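Local coordinates for protein nuclease NucT (Helicobacter pylori, PDB 6EHI) that is a nuclease of the PLD-like family, with an alpha/beta fold built round a mixed sheet, and is modelled as an assembly of two copies, at residues A[51-55]-A[56-60]; A[93-97]-A[98-102]. The protein carries 1 engineered substitution. One frame throughout, in Å; residues are numbered along the deposited sequence.

In the fold
Both contacts are local turns within the same PLD-like domain, and they come in series along the chain. Contact 1 (51-60) comes first. It closes helix 44-54 and leads into strand 59-65, a parallel neighbour of strand 33-38 in the central mixed sheet. Contact 2 (93-102) lies in the loop between strands 86-91 and 108-112. The contact centres are 36 Å apart, on opposite sides of the chain's centre, and the nearest atoms are about 20 Å apart, so they do not touch. Contact 1 belongs to the body of the fold and touches no other subunit. Contact 2 lies at the periphery and meets the second subunit.

Contact 1: A[51-55]-A[56-60]; sequences KSVAS and RGIKV
The guanidinium of Arg56 lies beside Val53, with NH1 3.3 Å from Val53 CG2. This methyl approaches obliquely. A water lies at the edge of the guanidinium, in its plane, and accepts from Arg56 NE at 2.8 Å. The same water has a weak link to Ser52 OG. A chi1 of -71° sets Arg56 CG beside its own backbone N, where it passes Ser52 O. The bend at chi3 (-51°) then redirects NE and the guanidinium. NH1 is held by the carbonyls of Ser28 and Ala30.

Val53 CG2 stands anti to the backbone N. It meets Arg56 on one hand and Ile58 CG1 (3.9 Å) on the other. The Val53 and Ile58 side chains cross at about a right angle. Ala54 CB packs on Val60 CG2 at 4.1 Å.

Lys51 O is gripped twice by Ser55: OG (3.0 Å) and the backbone N come from opposite faces of the carbonyl plane. Ser55 OG also bonds Tyr83 OH. Ile58 O is buried without a conventional partner, but the CA-H of Ala54 points almost straight at it.

Arg56 N bonds Val53 O at 2.9 Å, and Gly57 N bonds Ala54 O at 3.0 Å. Gly57 has positive phi (95°). This is a Schellman motif at the helix C-terminus, joining helix to strand in the beta-alpha-beta unit 33-38, 44-54, 59-65.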
ATOM      1  N   LYS A  51      11.226   5.087 -19.270  1.00 17.22           N
ATOM      2  CA  LYS A  51      12.077   5.610 -20.352  1.00 21.82           C
ATOM      3  C   LYS A  51      11.412   5.432 -21.729  1.00 20.07           C
ATOM      4  O   LYS A  51      11.404   6.340 -22.582  1.00 21.18           O
ATOM      5  CB  LYS A  51      13.468   4.952 -20.342  1.00 25.83           C
ATOM      6  CG  LYS A  51      14.374   5.440 -19.226  1.00 27.25           C
ATOM      7  CD  LYS A  51      15.746   4.781 -19.291  1.00 31.90           C
ATOM      8  CE  LYS A  51      16.852   5.580 -18.593  1.00 39.00           C
ATOM      9  NZ  LYS A  51      18.171   5.525 -19.341  1.00 41.86           N
ATOM     10  N   SER A  52      10.790   4.264 -21.919  1.00 21.54           N
ATOM     11  CA  SER A  52      10.209   3.900 -23.200  1.00 21.41           C
ATOM     12  C   SER A  52       9.055   4.858 -23.524  1.00 22.43           C
ATOM     13  O   SER A  52       8.937   5.378 -24.607  1.00 22.86           O
ATOM     14  CB  SER A  52       9.689   2.454 -23.147  1.00 24.81           C
ATOM     15  OG  SER A  52       9.173   2.090 -24.423  1.00 34.79           O
ATOM     16  N   VAL A  53       8.195   5.122 -22.544  1.00 20.52           N
ATOM     17  CA  VAL A  53       7.115   5.993 -22.800  1.00 18.74           C
ATOM     18  C   VAL A  53       7.518   7.493 -22.843  1.00 19.46           C
ATOM     19  O   VAL A  53       7.053   8.230 -23.719  1.00 21.79           O
ATOM     20  CB  VAL A  53       5.922   5.663 -21.878  1.00 20.80           C
ATOM     21  CG1 VAL A  53       6.169   6.197 -20.491  1.00 20.77           C
ATOM     22  CG2 VAL A  53       4.646   6.159 -22.502  1.00 22.37           C
ATOM     23  N   ALA A  54       8.452   7.934 -21.983  1.00 19.25           N
ATOM     24  CA  ALA A  54       9.015   9.288 -22.019  1.00 18.41           C
ATOM     25  C   ALA A  54       9.671   9.474 -23.411  1.00 19.99           C
ATOM     26  O   ALA A  54       9.574  10.540 -23.989  1.00 20.39           O
ATOM     27  CB  ALA A  54      10.068   9.496 -20.939  1.00 20.82           C
ATOM     28  N   SER A  55      10.220   8.411 -23.969  1.00 23.95           N
ATOM     29  CA  SER A  55      10.851   8.527 -25.338  1.00 23.46           C
ATOM     30  C   SER A  55       9.828   8.814 -26.452  1.00 23.65           C
ATOM     31  O   SER A  55      10.182   9.240 -27.550  1.00 21.88           O
ATOM     32  CB  SER A  55      11.634   7.288 -25.708  1.00 27.63           C
ATOM     33  OG  SER A  55      12.832   7.254 -25.008  1.00 36.91           O
ATOM     34  N   ARG A  56       8.560   8.630 -26.157  1.00 22.09           N
ATOM     35  CA  ARG A  56       7.492   8.836 -27.139  1.00 25.31           C
ATOM     36  C   ARG A  56       6.846  10.209 -26.955  1.00 23.14           C
ATOM     37  O   ARG A  56       5.863  10.518 -27.636  1.00 26.91           O
ATOM     38  CB  ARG A  56       6.447   7.660 -27.077  1.00 25.39           C
ATOM     39  CG  ARG A  56       6.978   6.332 -27.613  1.00 27.19           C
ATOM     40  CD  ARG A  56       5.981   5.155 -27.780  1.00 31.69           C
ATOM     41  NE  ARG A  56       5.157   4.862 -26.593  1.00 37.63           N
ATOM     42  CZ  ARG A  56       3.939   5.409 -26.359  1.00 42.80           C
ATOM     43  NH1 ARG A  56       3.234   5.075 -25.279  1.00 36.54           N
ATOM     44  NH2 ARG A  56       3.404   6.301 -27.190  1.00 47.47           N
ATOM     45  N   GLY A  57       7.372  11.027 -26.040  1.00 23.68           N
ATOM     46  CA  GLY A  57       6.927  12.350 -25.748  1.00 22.47           C
ATOM     47  C   GLY A  57       5.944  12.535 -24.586  1.00 20.99           C
ATOM     48  O   GLY A  57       5.584  13.630 -24.272  1.00 23.93           O
ATOM     49  N   ILE A  58       5.647  11.452 -23.865  1.00 22.70           N
ATOM     50  CA  ILE A  58       4.777  11.544 -22.681  1.00 22.85           C
ATOM     51  C   ILE A  58       5.514  12.185 -21.531  1.00 21.65           C
ATOM     52  O   ILE A  58       6.693  11.883 -21.282  1.00 21.77           O
ATOM     53  CB  ILE A  58       4.249  10.128 -22.333  1.00 24.45           C
ATOM     54  CG1 ILE A  58       3.073   9.645 -23.244  1.00 26.44           C
ATOM     55  CG2 ILE A  58       3.730  10.047 -20.885  1.00 28.99           C
ATOM     56  CD1 ILE A  58       3.446   9.230 -24.619  1.00 26.40           C
ATOM     57  N   LYS A  59       4.830  13.028 -20.780  1.00 22.63           N
ATOM     58  CA  LYS A  59       5.402  13.700 -19.626  1.00 23.26           C
ATOM     59  C   LYS A  59       5.303  12.778 -18.402  1.00 21.07           C
ATOM     60  O   LYS A  59       4.220  12.382 -18.021  1.00 21.19           O
ATOM     61  CB  LYS A  59       4.672  14.976 -19.357  1.00 27.54           C
ATOM     62  CG  LYS A  59       4.890  15.980 -20.500  1.00 35.90           C
ATOM     63  CD  LYS A  59       4.183  17.302 -20.266  1.00 42.25           C
ATOM     64  CE  LYS A  59       5.174  18.378 -19.856  1.00 48.85           C
ATOM     65  NZ  LYS A  59       4.396  19.647 -19.709  1.00 53.03           N
ATOM     66  N   VAL A  60       6.439  12.547 -17.749  1.00 20.36           N
ATOM     67  CA  VAL A  60       6.541  11.718 -16.599  1.00 19.66           C
ATOM     68  C   VAL A  60       7.007  12.525 -15.405  1.00 19.21           C
ATOM     69  O   VAL A  60       7.941  13.332 -15.484  1.00 20.96           O
ATOM     70  CB  VAL A  60       7.523  10.597 -16.875  1.00 20.95           C
ATOM     71  CG1 VAL A  60       7.644   9.722 -15.672  1.00 19.70           C
ATOM     72  CG2 VAL A  60       7.077   9.818 -18.081  1.00 21.68           C
TER
HETATM   73  O   HOH W   1       6.037   3.124 -24.532  1.00 30.07           O

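Contact 2: A[93-97]-A[98-102]; sequences GLKAK and NGNYY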
ATOM      1  N   GLY A  93       8.200  13.201   4.769  1.00 18.89           N
ATOM      2  CA  GLY A  93       6.969  13.420   5.468  1.00 18.26           C
ATOM      3  C   GLY A  93       7.060  14.569   6.458  1.00 19.37           C
ATOM      4  O   GLY A  93       8.035  15.355   6.430  1.00 21.42           O
ATOM      5  N   LEU A  94       6.056  14.630   7.330  1.00 19.84           N
ATOM      6  CA  LEU A  94       5.848  15.717   8.318  1.00 19.92           C
ATOM      7  C   LEU A  94       6.677  15.487   9.557  1.00 21.04           C
ATOM      8  O   LEU A  94       7.083  14.391   9.901  1.00 19.49           O
ATOM      9  CB  LEU A  94       4.342  15.850   8.670  1.00 18.67           C
ATOM     10  CG  LEU A  94       3.300  16.051   7.546  1.00 21.31           C
ATOM     11  CD1 LEU A  94       1.891  16.273   7.993  1.00 21.50           C
ATOM     12  CD2 LEU A  94       3.590  17.200   6.588  1.00 23.20           C
ATOM     13  N   LYS A  95       6.981  16.582  10.274  1.00 21.56           N
ATOM     14  CA  LYS A  95       7.618  16.414  11.571  1.00 24.41           C
ATOM     15  C   LYS A  95       6.671  15.783  12.637  1.00 23.62           C
ATOM     16  O   LYS A  95       5.511  16.156  12.793  1.00 25.17           O
ATOM     17  CB  LYS A  95       8.145  17.757  12.082  1.00 26.03           C
ATOM     18  CG  LYS A  95       9.107  17.640  13.300  1.00 32.27           C
ATOM     19  CD  LYS A  95       9.397  19.017  13.938  1.00 39.37           C
ATOM     20  CE  LYS A  95      10.356  18.891  15.124  1.00 43.22           C
ATOM     21  NZ  LYS A  95      11.757  18.973  14.622  1.00 49.00           N
ATOM     22  N   ALA A  96       7.207  14.824  13.359  1.00 22.65           N
ATOM     23  CA  ALA A  96       6.444  14.092  14.348  1.00 23.85           C
ATOM     24  C   ALA A  96       6.072  15.055  15.474  1.00 27.19           C
ATOM     25  O   ALA A  96       6.912  15.891  15.859  1.00 30.46           O
ATOM     26  CB  ALA A  96       7.275  12.946  14.860  1.00 24.75           C
ATOM     27  N   LYS A  97       4.847  14.935  16.009  1.00 28.99           N
ATOM     28  CA  LYS A  97       4.370  15.909  17.041  1.00 30.63           C
ATOM     29  C   LYS A  97       5.244  15.873  18.289  1.00 32.21           C
ATOM     30  O   LYS A  97       5.502  16.900  18.915  1.00 28.48           O
ATOM     31  CB  LYS A  97       2.909  15.677  17.465  1.00 33.79           C
ATOM     32  CG  LYS A  97       1.917  15.880  16.355  1.00 39.24           C
ATOM     33  CD  LYS A  97       0.509  15.544  16.817  1.00 42.28           C
ATOM     34  CE  LYS A  97      -0.174  14.491  15.942  1.00 47.13           C
ATOM     35  NZ  LYS A  97      -1.187  13.722  16.728  1.00 46.97           N
ATOM     36  N   ASN A  98       5.742  14.699  18.654  1.00 30.97           N
ATOM     37  CA  ASN A  98       6.485  14.594  19.922  1.00 34.65           C
ATOM     38  C   ASN A  98       7.912  14.048  19.698  1.00 35.43           C
ATOM     39  O   ASN A  98       8.553  13.550  20.621  1.00 38.92           O
ATOM     40  CB  ASN A  98       5.689  13.727  20.942  1.00 32.11           C
ATOM     41  CG  ASN A  98       4.365  14.359  21.408  1.00 32.55           C
ATOM     42  OD1 ASN A  98       4.273  15.554  21.734  1.00 34.31           O
ATOM     43  ND2 ASN A  98       3.344  13.521  21.498  1.00 31.57           N
ATOM     44  N   GLY A  99       8.423  14.155  18.485  1.00 34.92           N
ATOM     45  CA  GLY A  99       9.731  13.607  18.154  1.00 35.96           C
ATOM     46  C   GLY A  99      10.510  14.549  17.268  1.00 37.49           C
ATOM     47  O   GLY A  99       9.947  15.426  16.631  1.00 36.42           O
ATOM     48  N   ASN A 100      11.825  14.345  17.237  1.00 37.27           N
ATOM     49  CA  ASN A 100      12.673  15.095  16.355  1.00 39.78           C
ATOM     50  C   ASN A 100      13.016  14.266  15.121  1.00 32.71           C
ATOM     51  O   ASN A 100      14.146  14.133  14.730  1.00 35.13           O
ATOM     52  CB  ASN A 100      13.916  15.590  17.117  1.00 48.34           C
ATOM     53  CG  ASN A 100      13.551  16.306  18.434  1.00 56.61           C
ATOM     54  OD1 ASN A 100      12.475  16.925  18.558  1.00 62.57           O
ATOM     55  ND2 ASN A 100      14.440  16.210  19.422  1.00 61.89           N
ATOM     56  N   TYR A 101      11.988  13.765  14.465  1.00 30.31           N
ATOM     57  CA  TYR A 101      12.160  13.073  13.205  1.00 23.80           C
ATOM     58  C   TYR A 101      11.010  13.434  12.280  1.00 21.47           C
ATOM     59  O   TYR A 101      10.004  14.017  12.688  1.00 19.57           O
ATOM     60  CB  TYR A 101      12.290  11.532  13.431  1.00 29.94           C
ATOM     61  CG  TYR A 101      10.998  10.879  13.948  1.00 29.15           C
ATOM     62  CD1 TYR A 101      10.711  10.845  15.286  1.00 28.17           C
ATOM     63  CD2 TYR A 101      10.041  10.339  13.054  1.00 29.65           C
ATOM     64  CE1 TYR A 101       9.530  10.273  15.750  1.00 31.07           C
ATOM     65  CE2 TYR A 101       8.870   9.744  13.510  1.00 29.60           C
ATOM     66  CZ  TYR A 101       8.614   9.719  14.865  1.00 31.39           C
ATOM     67  OH  TYR A 101       7.448   9.173  15.366  1.00 33.86           O
ATOM     68  N   TYR A 102      11.222  13.138  10.993  1.00 20.71           N
ATOM     69  CA  TYR A 102      10.144  13.334  10.003  1.00 18.61           C
ATOM     70  C   TYR A 102       9.598  11.962   9.473  1.00 17.50           C
ATOM     71  O   TYR A 102      10.309  10.983   9.478  1.00 19.16           O
ATOM     72  CB  TYR A 102      10.627  14.129   8.794  1.00 19.66           C
ATOM     73  CG  TYR A 102      10.937  15.591   9.118  1.00 24.61           C
ATOM     74  CD1 TYR A 102      12.197  15.932   9.615  1.00 32.95           C
ATOM     75  CD2 TYR A 102      10.013  16.588   8.939  1.00 30.25           C
ATOM     76  CE1 TYR A 102      12.514  17.253   9.899  1.00 34.07           C
ATOM     77  CE2 TYR A 102      10.311  17.910   9.228  1.00 27.14           C
ATOM     78  CZ  TYR A 102      11.562  18.229   9.705  1.00 30.19           C
ATOM     79  OH  TYR A 102      11.887  19.577   9.991  1.00 35.04           O
TER
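Ala96 N donates to Tyr101 O at 3.0 Å. The bond is nearly straight (171° at the hydrogen), and the donor sits close to the line of the C=O. The same oxygen is approached by the CA-H of Lys95, so two neighbouring residues converge on it. Next to this bond, Lys95 and Tyr102 form a single beta bridge between two nearly antiparallel backbones. Tyr102 CA lies 3.2 Å from Leu94 O, a bent CA-H...O contact.

The methyl of Ala96 points across the loop and sits over one face of the Tyr101 ring. CB is 3.7 Å from the ring centroid and 20° off the normal, a CH-pi contact displaced toward CZ. The CB of Tyr101 itself points away from Ala96. Its chi1 of 67° sets CG between the backbone N and the carbonyl carbon, which turns the ring back beneath the methyl. The ring hydroxyl bonds Asn127 OD1 of the second subunit.

Tyr102 packs against the aliphatic part of Lys95. Lys95 CB comes 3.6 Å from Tyr102 CE2, while CG lies over one ring face, offset toward the rim. From CG the extended chain rises away from the ring, and CE comes 3.8 Å from Gly99 O. Tyr102 CD2 also nears Gly93 O at 3.4 Å.

The bend itself is a type I turn from Ala96 to Gly99. Its closing bond, Gly99 N to Ala96 O, is straight but long and weak (3.5 Å).

Few hydrogen bonds thus join the two arms, one sound and one weak, and both tyrosine rings pack on aliphatic groups. The second subunit packs on Leu94, Ala96, Lys97 and Tyr101, which makes this loop part of the interface.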